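Local coordinates for putative lipoprotein YcdA (Bacillus subtilis subsp. subtilis str. 168, PDB 4R4G) that is of unknown function but is probably a lipid-anchored cell-membrane protein, built from an Ig-like N-terminal domain and a C-terminal domain of helices and strands, at residues D21-T25 against I136-A140; S33-L39 against F100-K104; D53-S59 against L83-N89; V156-G160 against K213-S217; E167-A172 against D305-L309. One frame throughout, in Å; residues are numbered along the deposited sequence. Where two conformers were deposited one is given.

Contact 1: residues D21-T25 against I136-A140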
# COMPACT_ATOMS: atom_id res chain seq x y z
N ASP A 21 -3.37 -22.57 10.23
CA ASP A 21 -2.69 -21.26 10.25
C ASP A 21 -3.62 -20.12 10.72
O ASP A 21 -4.84 -20.23 10.54
CB ASP A 21 -2.12 -20.93 8.86
CG ASP A 21 -1.17 -19.76 8.83
OD1 ASP A 21 -0.03 -19.91 9.31
OD2 ASP A 21 -1.58 -18.67 8.35
N VAL A 22 -3.06 -19.03 11.31
CA VAL A 22 -3.80 -17.84 11.78
C VAL A 22 -2.97 -16.59 11.46
O VAL A 22 -1.86 -16.43 11.98
CB VAL A 22 -4.20 -17.87 13.28
CG1 VAL A 22 -4.86 -16.56 13.71
CG2 VAL A 22 -5.13 -19.04 13.60
N SER A 23 -3.53 -15.70 10.64
CA SER A 23 -2.84 -14.47 10.29
C SER A 23 -3.80 -13.32 10.13
O SER A 23 -5.00 -13.53 9.93
CB SER A 23 -2.05 -14.67 9.00
OG SER A 23 -2.91 -14.93 7.90
N TYR A 24 -3.27 -12.10 10.23
CA TYR A 24 -4.00 -10.86 9.98
C TYR A 24 -3.84 -10.51 8.52
O TYR A 24 -2.76 -10.69 7.93
CB TYR A 24 -3.47 -9.71 10.86
CG TYR A 24 -3.74 -9.86 12.34
CD1 TYR A 24 -5.03 -9.74 12.85
CD2 TYR A 24 -2.69 -10.01 13.24
CE1 TYR A 24 -5.27 -9.82 14.22
CE2 TYR A 24 -2.92 -10.10 14.61
CZ TYR A 24 -4.22 -10.01 15.10
OH TYR A 24 -4.46 -10.08 16.44
N THR A 25 -4.94 -10.05 7.92
CA THR A 25 -4.93 -9.64 6.52
C THR A 25 -5.67 -8.30 6.41
O THR A 25 -6.38 -7.87 7.34
CB THR A 25 -5.55 -10.71 5.58
OG1 THR A 25 -6.92 -10.95 5.91
CG2 THR A 25 -4.75 -12.02 5.54
N ILE A 136 1.43 -14.35 15.26
CA ILE A 136 0.20 -13.83 14.65
C ILE A 136 0.32 -12.32 14.40
O ILE A 136 -0.12 -11.86 13.34
CB ILE A 136 -1.07 -14.18 15.48
CG1 ILE A 136 -1.16 -15.70 15.71
CG2 ILE A 136 -2.35 -13.65 14.81
CD1 ILE A 136 -2.16 -16.18 16.76
N LEU A 137 0.91 -11.56 15.34
CA LEU A 137 1.10 -10.11 15.24
C LEU A 137 2.09 -9.71 14.13
O LEU A 137 1.98 -8.61 13.57
CB LEU A 137 1.59 -9.54 16.58
CG LEU A 137 0.55 -9.25 17.65
CD1 LEU A 137 1.22 -8.98 18.95
CD2 LEU A 137 -0.28 -8.04 17.30
N ALA A 138 3.05 -10.61 13.82
CA ALA A 138 4.08 -10.43 12.79
C ALA A 138 3.44 -10.20 11.42
O ALA A 138 3.86 -9.32 10.66
CB ALA A 138 4.98 -11.66 12.75
N THR A 139 2.38 -10.99 11.14
CA THR A 139 1.63 -11.00 9.90
C THR A 139 1.00 -9.61 9.66
O THR A 139 0.99 -9.17 8.51
CB THR A 139 0.62 -12.15 9.91
OG1 THR A 139 -0.38 -11.90 10.90
CG2 THR A 139 1.27 -13.51 10.19
N ALA A 140 0.56 -8.91 10.73
CA ALA A 140 -0.06 -7.57 10.67
C ALA A 140 0.91 -6.45 10.26
O ALA A 140 0.50 -5.41 9.71
CB ALA A 140 -0.69 -7.23 12.00
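At Thr139, chi1 of 67° sets OG1 between the backbone N and the carbonyl carbon, aimed at Tyr24, while at Tyr24 a chi1 of -68° carries the ring beside its own backbone N and onto the helix. These two rotations join strand 21-25 of the Ig-like N-terminal domain to helix 136-140, which is probably part of the kinked helical connection between the two domains. The contact is a worked example of how a side-chain hydroxyl can accept from a strand's backbone N-H. Tyr24 N donates to Thr139 OG1 at 3.0 Å, with an almost straight bond (177° at the hydrogen), so this strand N-H is met by a helix side chain.

Apolar contacts flank that bond. The aromatic ring runs across Ile136 at about a right angle, with Tyr24 CE2 lying 3.6 Å from Ile136 CG2. Ala140 CB reaches Tyr24 CD2 obliquely, also at 3.6 Å, whereas the backbone of Leu137 comes to the ring edge, its CA near the ring plane. The phenol hydroxyl hydrogen-bonds with Gly105 N and Gly131 O, which pins the far end of the ring to neighbouring loops. Further back on the strand, Val22 presents CG1, the branch opposite its backbone N, to Ile136 CG2 at 4.0 Å. Strand 39-48 pairs with this strand through backbone bonds such as that of Ser23 with Lys42. Beside the hydroxyl bond, methyl meets methylene: Thr139 CG2 rests 3.7 Å from Ser23 CB.

Contact 2: residues S33-L39 against F100-K104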
# COMPACT_ATOMS: atom_id res chain seq x y z
N SER A 33 -17.83 -4.51 5.25
CA SER A 33 -18.08 -4.81 6.67
C SER A 33 -16.92 -4.37 7.61
O SER A 33 -17.12 -4.33 8.83
CB SER A 33 -18.39 -6.29 6.87
OG SER A 33 -17.56 -7.14 6.10
N THR A 34 -15.74 -4.01 7.07
CA THR A 34 -14.59 -3.61 7.89
C THR A 34 -14.41 -2.08 7.98
O THR A 34 -14.75 -1.34 7.05
CB THR A 34 -13.28 -4.19 7.34
OG1 THR A 34 -13.02 -3.57 6.08
CG2 THR A 34 -13.31 -5.69 7.17
N SER A 35 -13.81 -1.64 9.10
CA SER A 35 -13.42 -0.26 9.35
C SER A 35 -11.97 -0.10 8.94
O SER A 35 -11.29 -1.10 8.67
CB SER A 35 -13.62 0.08 10.82
OG SER A 35 -15.01 0.11 11.07
N ASP A 36 -11.50 1.16 8.84
CA ASP A 36 -10.12 1.43 8.41
C ASP A 36 -9.12 0.93 9.47
O ASP A 36 -7.97 0.58 9.15
CB ASP A 36 -9.92 2.94 8.13
CG ASP A 36 -10.85 3.59 7.11
OD1 ASP A 36 -11.59 2.84 6.41
OD2 ASP A 36 -10.82 4.83 6.99
N ASP A 37 -9.60 0.87 10.72
CA ASP A 37 -8.83 0.45 11.88
C ASP A 37 -8.98 -1.06 12.15
O ASP A 37 -8.34 -1.58 13.07
CB ASP A 37 -9.27 1.28 13.08
CG ASP A 37 -9.05 2.77 12.86
OD1 ASP A 37 -7.91 3.15 12.46
OD2 ASP A 37 -10.01 3.54 13.06
N GLN A 38 -9.78 -1.77 11.34
CA GLN A 38 -9.98 -3.20 11.50
C GLN A 38 -9.18 -3.98 10.49
O GLN A 38 -8.80 -3.45 9.44
CB GLN A 38 -11.45 -3.60 11.41
CG GLN A 38 -12.19 -3.32 12.70
CD GLN A 38 -13.66 -3.56 12.62
OE1 GLN A 38 -14.32 -3.27 11.61
NE2 GLN A 38 -14.22 -4.06 13.71
N LEU A 39 -8.92 -5.25 10.84
CA LEU A 39 -8.22 -6.22 10.01
C LEU A 39 -9.15 -7.38 9.76
O LEU A 39 -10.29 -7.41 10.24
CB LEU A 39 -6.91 -6.68 10.68
CG LEU A 39 -5.82 -5.63 10.88
CD1 LEU A 39 -4.64 -6.22 11.61
CD2 LEU A 39 -5.35 -5.04 9.53
N PHE A 100 -12.70 -13.26 9.14
CA PHE A 100 -13.52 -12.59 10.13
C PHE A 100 -13.03 -11.20 10.38
O PHE A 100 -11.83 -10.99 10.53
CB PHE A 100 -13.54 -13.38 11.44
CG PHE A 100 -14.09 -14.78 11.33
CD1 PHE A 100 -15.46 -15.00 11.33
CD2 PHE A 100 -13.24 -15.88 11.24
CE1 PHE A 100 -15.98 -16.29 11.21
CE2 PHE A 100 -13.76 -17.17 11.15
CZ PHE A 100 -15.12 -17.37 11.11
N VAL A 101 -13.96 -10.25 10.48
CA VAL A 101 -13.67 -8.85 10.76
C VAL A 101 -13.33 -8.74 12.24
O VAL A 101 -14.17 -9.06 13.08
CB VAL A 101 -14.87 -7.94 10.36
CG1 VAL A 101 -14.55 -6.47 10.57
CG2 VAL A 101 -15.32 -8.20 8.93
N VAL A 102 -12.10 -8.30 12.55
CA VAL A 102 -11.54 -8.19 13.91
C VAL A 102 -10.75 -6.90 14.13
O VAL A 102 -10.16 -6.32 13.21
CB VAL A 102 -10.61 -9.41 14.24
CG1 VAL A 102 -11.39 -10.71 14.32
CG2 VAL A 102 -9.43 -9.54 13.26
N ASP A 103 -10.67 -6.51 15.40
CA ASP A 103 -9.84 -5.44 15.95
C ASP A 103 -8.54 -6.16 16.37
O ASP A 103 -8.60 -7.12 17.14
CB ASP A 103 -10.57 -4.74 17.11
CG ASP A 103 -11.86 -4.04 16.69
OD1 ASP A 103 -11.77 -3.01 16.00
OD2 ASP A 103 -12.95 -4.50 17.10
N LYS A 104 -7.40 -5.79 15.77
CA LYS A 104 -6.06 -6.40 15.97
C LYS A 104 -5.72 -6.59 17.44
O LYS A 104 -5.99 -5.70 18.27
CB LYS A 104 -4.99 -5.50 15.29
CG LYS A 104 -3.53 -6.01 15.27
CD LYS A 104 -2.55 -4.85 14.94
CE LYS A 104 -1.08 -5.19 15.06
NZ LYS A 104 -0.19 -4.03 14.74
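Leu39 N donates to Val102 O at 2.9 Å, approaching nearly along the C=O axis, and Val102 N answers with a bond of 3.1 Å to Leu39 O. Together they make Leu39 and Val102 an antiparallel hydrogen-bonded pair at the start of strand 39-48, where it runs beside strand 93-102 in the sheet of the Ig-like domain. Just before it, a type I beta turn from Ser35 to Gln38 reverses the chain, closed by Gln38 N bonding to Ser35 O.

Gln38 shows how one side chain can bind its own turn and pack on a neighbouring strand at the same time. Its chain runs extended beyond CG, and the amide is turned so that OE1 accepts Ser35 N at 3.0 Å in the carbonyl plane, on a lone pair. The side chain crosses that of Val101 at about a right angle, with OE1 3.4 Å from Val101 CG1. Towards Asp103 the approach is oblique: amide and carboxylate planes stand 36° apart, and Gln38 CG lies beside Asp103 OD1.

Val101 divides its two branches between partners. With chi1 at -177°, CG1 stands opposite the backbone N and turns to Gln38, while CG2 meets Thr34 CG2 at 3.7 Å and also touches Ser33 OG, a hydroxyl bonded to Asp31. Leu39 and Lys104, for their part, lie side by side and point the same way, and both also pack on helix 134-141 through Ala140. There Leu39 CD1 sits against the aliphatic stem of the lysine, 3.8 Å from Lys104 CB.

Contact 3: residues D53-S59 against L83-N89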
# COMPACT_ATOMS: atom_id res chain seq x y z
N ASP A 53 -21.49 -41.56 8.50
CA ASP A 53 -22.27 -40.90 7.45
C ASP A 53 -21.54 -39.70 6.78
O ASP A 53 -20.68 -39.08 7.42
CB ASP A 53 -23.61 -40.41 8.04
CG ASP A 53 -24.58 -41.53 8.34
OD1 ASP A 53 -24.89 -42.32 7.41
OD2 ASP A 53 -25.06 -41.59 9.49
N PRO A 54 -21.86 -39.35 5.50
CA PRO A 54 -21.20 -38.19 4.87
C PRO A 54 -21.61 -36.90 5.57
O PRO A 54 -22.75 -36.78 6.04
CB PRO A 54 -21.69 -38.25 3.41
CG PRO A 54 -22.25 -39.63 3.24
CD PRO A 54 -22.84 -39.95 4.57
N LEU A 55 -20.65 -35.96 5.69
CA LEU A 55 -20.77 -34.69 6.40
C LEU A 55 -20.60 -33.48 5.49
O LEU A 55 -19.53 -33.32 4.89
CB LEU A 55 -19.67 -34.67 7.49
CG LEU A 55 -19.56 -33.44 8.40
CD1 LEU A 55 -20.77 -33.30 9.32
CD2 LEU A 55 -18.27 -33.49 9.20
N ASN A 56 -21.61 -32.59 5.45
CA ASN A 56 -21.48 -31.35 4.68
C ASN A 56 -20.69 -30.34 5.50
O ASN A 56 -20.98 -30.19 6.69
CB ASN A 56 -22.85 -30.75 4.33
CG ASN A 56 -23.78 -31.64 3.56
OD1 ASN A 56 -23.56 -31.96 2.39
ND2 ASN A 56 -24.92 -31.95 4.17
N VAL A 57 -19.68 -29.68 4.90
CA VAL A 57 -18.86 -28.70 5.62
C VAL A 57 -18.90 -27.38 4.84
O VAL A 57 -18.60 -27.36 3.64
CB VAL A 57 -17.42 -29.18 5.92
CG1 VAL A 57 -16.59 -28.08 6.60
CG2 VAL A 57 -17.43 -30.44 6.79
N ASP A 58 -19.31 -26.29 5.53
CA ASP A 58 -19.44 -24.94 4.97
C ASP A 58 -18.77 -23.91 5.88
O ASP A 58 -18.57 -24.18 7.08
CB ASP A 58 -20.94 -24.59 4.78
CG ASP A 58 -21.22 -23.38 3.91
OD1 ASP A 58 -21.07 -22.25 4.39
OD2 ASP A 58 -21.60 -23.57 2.73
N SER A 59 -18.44 -22.74 5.31
CA SER A 59 -17.86 -21.59 6.01
C SER A 59 -18.80 -21.17 7.15
O SER A 59 -18.34 -20.85 8.25
CB SER A 59 -17.65 -20.44 5.03
OG SER A 59 -17.62 -20.90 3.69
N LEU A 83 -12.91 -21.34 2.21
CA LEU A 83 -13.41 -22.70 2.36
C LEU A 83 -14.68 -22.87 1.52
O LEU A 83 -15.56 -22.00 1.56
CB LEU A 83 -13.69 -23.03 3.85
CG LEU A 83 -14.27 -24.42 4.16
CD1 LEU A 83 -13.28 -25.53 3.85
CD2 LEU A 83 -14.69 -24.52 5.60
N GLN A 84 -14.75 -23.95 0.73
CA GLN A 84 -15.88 -24.15 -0.15
C GLN A 84 -16.83 -25.17 0.41
O GLN A 84 -16.41 -26.19 0.96
CB GLN A 84 -15.43 -24.56 -1.56
CG GLN A 84 -14.53 -23.54 -2.27
CD GLN A 84 -15.17 -22.19 -2.55
OE1 GLN A 84 -16.27 -22.07 -3.10
NE2 GLN A 84 -14.44 -21.14 -2.21
N GLY A 85 -18.11 -24.88 0.25
CA GLY A 85 -19.19 -25.76 0.66
C GLY A 85 -19.05 -27.08 -0.06
O GLY A 85 -19.02 -27.12 -1.29
N SER A 86 -18.87 -28.14 0.70
CA SER A 86 -18.65 -29.46 0.14
C SER A 86 -19.23 -30.51 1.05
O SER A 86 -19.82 -30.17 2.08
CB SER A 86 -17.16 -29.69 -0.08
OG SER A 86 -16.43 -29.49 1.12
N THR A 87 -19.11 -31.79 0.65
CA THR A 87 -19.55 -32.96 1.41
C THR A 87 -18.36 -33.91 1.50
O THR A 87 -17.64 -34.09 0.51
CB THR A 87 -20.80 -33.59 0.78
OG1 THR A 87 -21.71 -32.57 0.39
CG2 THR A 87 -21.49 -34.56 1.72
N ILE A 88 -18.11 -34.45 2.69
CA ILE A 88 -16.99 -35.36 2.94
C ILE A 88 -17.48 -36.63 3.65
O ILE A 88 -18.17 -36.55 4.67
CB ILE A 88 -15.79 -34.69 3.70
CG1 ILE A 88 -16.24 -33.86 4.93
CG2 ILE A 88 -14.94 -33.86 2.74
CD1 ILE A 88 -15.21 -33.70 5.99
N ASN A 89 -17.14 -37.79 3.09
CA ASN A 89 -17.53 -39.10 3.62
C ASN A 89 -16.53 -39.51 4.73
O ASN A 89 -15.57 -38.76 4.97
CB ASN A 89 -17.61 -40.13 2.49
CG ASN A 89 -18.35 -39.62 1.28
OD1 ASN A 89 -17.81 -38.89 0.45
ND2 ASN A 89 -19.63 -39.93 1.17
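Leu55 and Ile88 exchange two backbone hydrogen bonds, with Leu55 N to Ile88 O at 2.7 Å and Ile88 N to Leu55 O at 2.9 Å, and Val57 and Ser86 exchange a second such couple. Between them, Asn56 and Thr87 form the non-hydrogen-bonded pair, where Asn56 CA instead brings its hydrogen towards Ser86 O.

Side-chain polar contact is concentrated on that middle pair. Asn56 and Thr87 stand side by side, pointing the same way, and Thr87 OG1 donates to Asn56 OD1 at 2.8 Å, tilted 17° from the amide's carbonyl plane.

Apolar contact belongs to the reverse face. Val57 sends CG2 obliquely to Ile88 CD1 at 4.0 Å, and its CG1 meets Leu83 CD2 at about a right angle. Val94 and Tyr112, from strands 93-102 and 107-112, cover Val57 here.

A ring-to-amide contact stands apart: Pro54 crosses Asn89 obliquely, with Pro54 CG 3.4 Å from Asn89 ND2, while Lys92 NZ bonds to Asn89 OD1.

With Asn56 and Thr87 on an exposed face and mostly aliphatic residues, with Ser86, on the other, the arrangement is a short two-stranded antiparallel sheet within the Ig-like domain, packed against its strands 93-102 and 107-112.

Contact 4: residues V156-G160 against K213-S217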
# COMPACT_ATOMS: atom_id res chain seq x y z
N VAL A 156 13.85 8.50 -2.98
CA VAL A 156 14.92 8.52 -3.98
C VAL A 156 14.56 9.34 -5.22
O VAL A 156 15.42 10.08 -5.69
CB VAL A 156 15.44 7.11 -4.38
CG1 VAL A 156 15.90 6.33 -3.15
CG2 VAL A 156 14.40 6.32 -5.16
N LEU A 157 13.32 9.22 -5.74
CA LEU A 157 12.92 9.92 -6.96
C LEU A 157 12.49 11.33 -6.77
O LEU A 157 12.86 12.16 -7.59
CB LEU A 157 11.75 9.22 -7.65
CG LEU A 157 11.92 7.82 -8.18
CD1 LEU A 157 10.63 7.35 -8.76
CD2 LEU A 157 13.02 7.75 -9.21
N LEU A 158 11.60 11.60 -5.81
CA LEU A 158 11.02 12.93 -5.67
C LEU A 158 11.75 13.81 -4.68
O LEU A 158 11.86 15.01 -4.92
CB LEU A 158 9.54 12.80 -5.28
CG LEU A 158 8.65 12.24 -6.39
CD1 LEU A 158 7.45 11.62 -5.85
CD2 LEU A 158 8.26 13.30 -7.39
N PHE A 159 12.24 13.23 -3.58
CA PHE A 159 12.90 14.01 -2.55
C PHE A 159 14.40 14.09 -2.72
O PHE A 159 15.04 14.88 -2.03
CB PHE A 159 12.57 13.44 -1.16
CG PHE A 159 11.12 13.51 -0.74
CD1 PHE A 159 10.21 14.32 -1.41
CD2 PHE A 159 10.66 12.76 0.34
CE1 PHE A 159 8.88 14.39 -1.01
CE2 PHE A 159 9.32 12.82 0.73
CZ PHE A 159 8.44 13.63 0.05
N GLY A 160 14.96 13.27 -3.60
CA GLY A 160 16.41 13.20 -3.81
C GLY A 160 17.13 12.65 -2.59
O GLY A 160 18.36 12.70 -2.52
N LYS A 213 13.52 18.89 -6.13
CA LYS A 213 13.68 17.77 -5.18
C LYS A 213 14.01 18.24 -3.76
O LYS A 213 13.49 17.67 -2.81
CB LYS A 213 14.75 16.78 -5.66
CG LYS A 213 14.35 15.97 -6.87
CD LYS A 213 15.26 14.80 -7.06
CE LYS A 213 15.03 14.18 -8.40
NZ LYS A 213 15.58 12.79 -8.45
N GLU A 214 14.85 19.27 -3.61
CA GLU A 214 15.19 19.75 -2.28
C GLU A 214 13.98 20.41 -1.64
O GLU A 214 13.71 20.18 -0.46
CB GLU A 214 16.40 20.68 -2.29
CG GLU A 214 17.16 20.63 -0.97
CD GLU A 214 17.64 21.97 -0.44
OE1 GLU A 214 18.52 22.60 -1.08
OE2 GLU A 214 17.17 22.38 0.65
N GLY A 215 13.21 21.14 -2.46
CA GLY A 215 11.97 21.79 -2.05
C GLY A 215 10.93 20.79 -1.60
O GLY A 215 10.36 20.94 -0.52
N LEU A 216 10.70 19.74 -2.41
CA LEU A 216 9.72 18.71 -2.09
C LEU A 216 10.12 17.94 -0.85
O LEU A 216 9.26 17.66 -0.03
CB LEU A 216 9.47 17.76 -3.26
CG LEU A 216 8.94 18.36 -4.57
CD1 LEU A 216 8.78 17.30 -5.63
CD2 LEU A 216 7.61 19.06 -4.39
N SER A 217 11.41 17.65 -0.67
CA SER A 217 11.91 16.89 0.49
C SER A 217 11.56 17.57 1.81
O SER A 217 11.34 16.88 2.80
CB SER A 217 13.42 16.67 0.41
OG SER A 217 14.15 17.80 0.87
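The phenyl ring of Phe159 leans obliquely on the last turns of helix 203-219: CE1 comes 3.4 Å from Leu216 O, and CD1 lies near Ser217 N. A chi1 of -65°, which places the ring beside its own backbone N, lets it reach both residues. The contact then spreads to aliphatic atoms, with Phe159 CD1 4.0 Å from Leu216 CB and Phe159 CB 3.7 Å from Ser217 CB. Ser217 turns its hydroxyl the other way, back into the helix, where OG bonds to Glu214 O.

Lys213 illustrates a long side chain laid along the carbonyls at the end of a helix. Extended beyond CG, it runs past Leu158 O, which lies 3.3 Å from both Lys213 CG and Lys213 CA, the latter a CA-H...O contact. It ends at Leu157 O, to which NZ makes a weak hydrogen bond of 2.9 Å. Asn182 OD1 takes a further bond from the ammonium group, so a residue of another helix positions the lysine tip. A positive charge beside these carbonyls, near the C-terminal end of helix 145-157, would probably interact favourably with the helix dipole. Gly160, the first residue to leave helical angles, turns the chain with a positive phi of 66° and brings its N close to Lys213 CD.

Leu158 and Leu216 approach only loosely through their methyl groups. In the C-terminal domain, the contact thus ties the end of helix 145-157 to helix 203-219, while helix 174-192 covers Leu157 and Leu158 with Phe181 and packs Val178 against both Leu157 and Lys213.

Contact 5: residues E167-A172 against D305-L309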
# COMPACT_ATOMS: atom_id res chain seq x y z
N GLU A 167 17.21 -0.57 -2.49
CA GLU A 167 17.49 -1.77 -3.26
C GLU A 167 16.91 -3.00 -2.55
O GLU A 167 16.16 -3.75 -3.18
CB GLU A 167 19.00 -1.92 -3.50
CG GLU A 167 19.64 -0.64 -4.03
CD GLU A 167 20.35 -0.73 -5.37
OE1 GLU A 167 20.61 -1.86 -5.85
OE2 GLU A 167 20.66 0.34 -5.94
N LYS A 168 17.16 -3.16 -1.23
CA LYS A 168 16.69 -4.28 -0.41
C LYS A 168 15.17 -4.43 -0.45
O LYS A 168 14.65 -5.53 -0.64
CB LYS A 168 17.13 -4.14 1.07
CG LYS A 168 18.64 -3.95 1.31
CD LYS A 168 18.94 -3.26 2.66
CE LYS A 168 20.38 -2.82 2.80
NZ LYS A 168 20.57 -1.89 3.95
N ILE A 169 14.46 -3.31 -0.26
CA ILE A 169 13.01 -3.22 -0.17
C ILE A 169 12.32 -3.38 -1.55
O ILE A 169 11.31 -4.06 -1.61
CB ILE A 169 12.69 -1.86 0.53
CG1 ILE A 169 12.73 -2.01 2.06
CG2 ILE A 169 11.39 -1.19 0.07
CD1 ILE A 169 12.52 -0.66 2.87
N THR A 170 12.84 -2.76 -2.61
CA THR A 170 12.17 -2.73 -3.93
C THR A 170 12.69 -3.74 -4.98
O THR A 170 11.91 -4.16 -5.83
CB THR A 170 12.31 -1.34 -4.56
OG1 THR A 170 13.69 -1.12 -4.80
CG2 THR A 170 11.78 -0.23 -3.67
N GLY A 171 13.98 -4.02 -4.98
CA GLY A 171 14.58 -4.89 -5.99
C GLY A 171 15.12 -4.14 -7.20
O GLY A 171 15.88 -4.72 -7.98
N ALA A 172 14.73 -2.86 -7.37
CA ALA A 172 15.17 -1.97 -8.46
C ALA A 172 16.50 -1.33 -8.09
O ALA A 172 16.83 -1.33 -6.91
CB ALA A 172 14.12 -0.88 -8.70
N ASP A 305 9.85 -11.12 -2.02
CA ASP A 305 8.94 -10.18 -1.35
C ASP A 305 9.51 -8.74 -1.33
O ASP A 305 9.90 -8.19 -0.29
CB ASP A 305 8.53 -10.67 0.06
CG ASP A 305 7.38 -11.67 0.04
OD1 ASP A 305 7.37 -12.56 -0.85
OD2 ASP A 305 6.50 -11.58 0.92
N GLN A 306 9.57 -8.18 -2.53
CA GLN A 306 10.02 -6.84 -2.83
C GLN A 306 8.93 -6.17 -3.63
O GLN A 306 8.41 -6.77 -4.57
CB GLN A 306 11.33 -6.87 -3.61
CG GLN A 306 12.51 -7.34 -2.79
CD GLN A 306 13.72 -7.43 -3.66
OE1 GLN A 306 13.68 -7.91 -4.79
NE2 GLN A 306 14.85 -6.96 -3.16
N TRP A 307 8.55 -4.96 -3.25
CA TRP A 307 7.48 -4.27 -3.94
C TRP A 307 8.03 -3.23 -4.91
O TRP A 307 8.99 -2.52 -4.60
CB TRP A 307 6.52 -3.66 -2.94
CG TRP A 307 5.79 -4.70 -2.15
CD1 TRP A 307 6.19 -5.27 -0.97
CD2 TRP A 307 4.55 -5.32 -2.50
NE1 TRP A 307 5.26 -6.19 -0.56
CE2 TRP A 307 4.24 -6.25 -1.48
CE3 TRP A 307 3.67 -5.19 -3.59
CZ2 TRP A 307 3.06 -7.00 -1.48
CZ3 TRP A 307 2.51 -5.96 -3.60
CH2 TRP A 307 2.21 -6.83 -2.55
N GLN A 308 7.41 -3.17 -6.10
CA GLN A 308 7.82 -2.29 -7.18
C GLN A 308 6.69 -1.43 -7.72
O GLN A 308 5.53 -1.84 -7.74
CB GLN A 308 8.39 -3.14 -8.33
CG GLN A 308 9.89 -3.35 -8.28
CD GLN A 308 10.39 -4.13 -9.46
OE1 GLN A 308 10.05 -5.31 -9.66
NE2 GLN A 308 11.22 -3.50 -10.28
N LEU A 309 7.07 -0.23 -8.19
CA LEU A 309 6.20 0.76 -8.84
C LEU A 309 6.57 0.82 -10.33
O LEU A 309 7.75 1.04 -10.64
CB LEU A 309 6.33 2.15 -8.17
CG LEU A 309 5.51 3.27 -8.79
CD1 LEU A 309 4.04 2.95 -8.78
CD2 LEU A 309 5.76 4.58 -8.11
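Gln306 reaches towards the end of helix 165-170 with its chain extended beyond CG, its flat amide spanning from Lys168 O to Gly171 CA. NE2 donates to Lys168 O at 2.9 Å and 167°. The acceptor lies in the plane of the glutamine amide, yet the amide nitrogen stands 51° out of the Lys168 carbonyl plane, so the bond does not use a lone pair. The other amide atom, OE1, faces Gly171 CA at 3.4 Å and takes a hydrogen bond from Asn302 ND2, a second partner that fixes the rotation of the group.

The exchange exemplifies how the last carbonyls of a helix find donors outside it. Gly171 N still bonds back to Glu167 O, but Ala172 N turns to Thr170 OG1 at 3.3 Å, forming an ST turn, and Lys168 O is served by the glutamine instead. The same threonine hydroxyl also hydrogen-bonds to Phe166 O. Next in line, Ile169 O receives a weak bond of 3.3 Å from Trp307 N. Gly171 makes the turn with positive phi (92°), bringing its CA against the amide.

Thr170 and Gln308 complete the contact. Thr170 CA directs its hydrogen to Trp307 O, and Gln308 brings CG to 3.3 Å from Thr170 O. The indole of Trp307 instead packs on Met299 and Lys301. Strand 307-308, paired with strand 293-301 at the margin of the mixed sheet, is thereby joined to helix 165-170, while Ala149 and Tyr153 of helix 145-157 lie against both partners.

Overall arrangement
From the N terminus, strand 16-25 enters contact 1, whose loop closes only at helix 134-141 and encloses almost the whole Ig-like domain. Contact 2 is nested inside it, bringing the loop before strand 39-48 to strand 93-102, and contact 3 is nested within contact 2, at the far end of that domain. Contacts 1 and 2 touch, as Tyr24 packs on Leu39 and Lys104 on Leu137 and Ala140. The chain then enters the C-terminal domain, where contacts 4 and 5 cross: their segments alternate, linking helices 145-157 and 203-219, and helix 165-170 with strand 307-308. Contacts 3 and 4 lie farthest apart, their centres about 56 Å from each other.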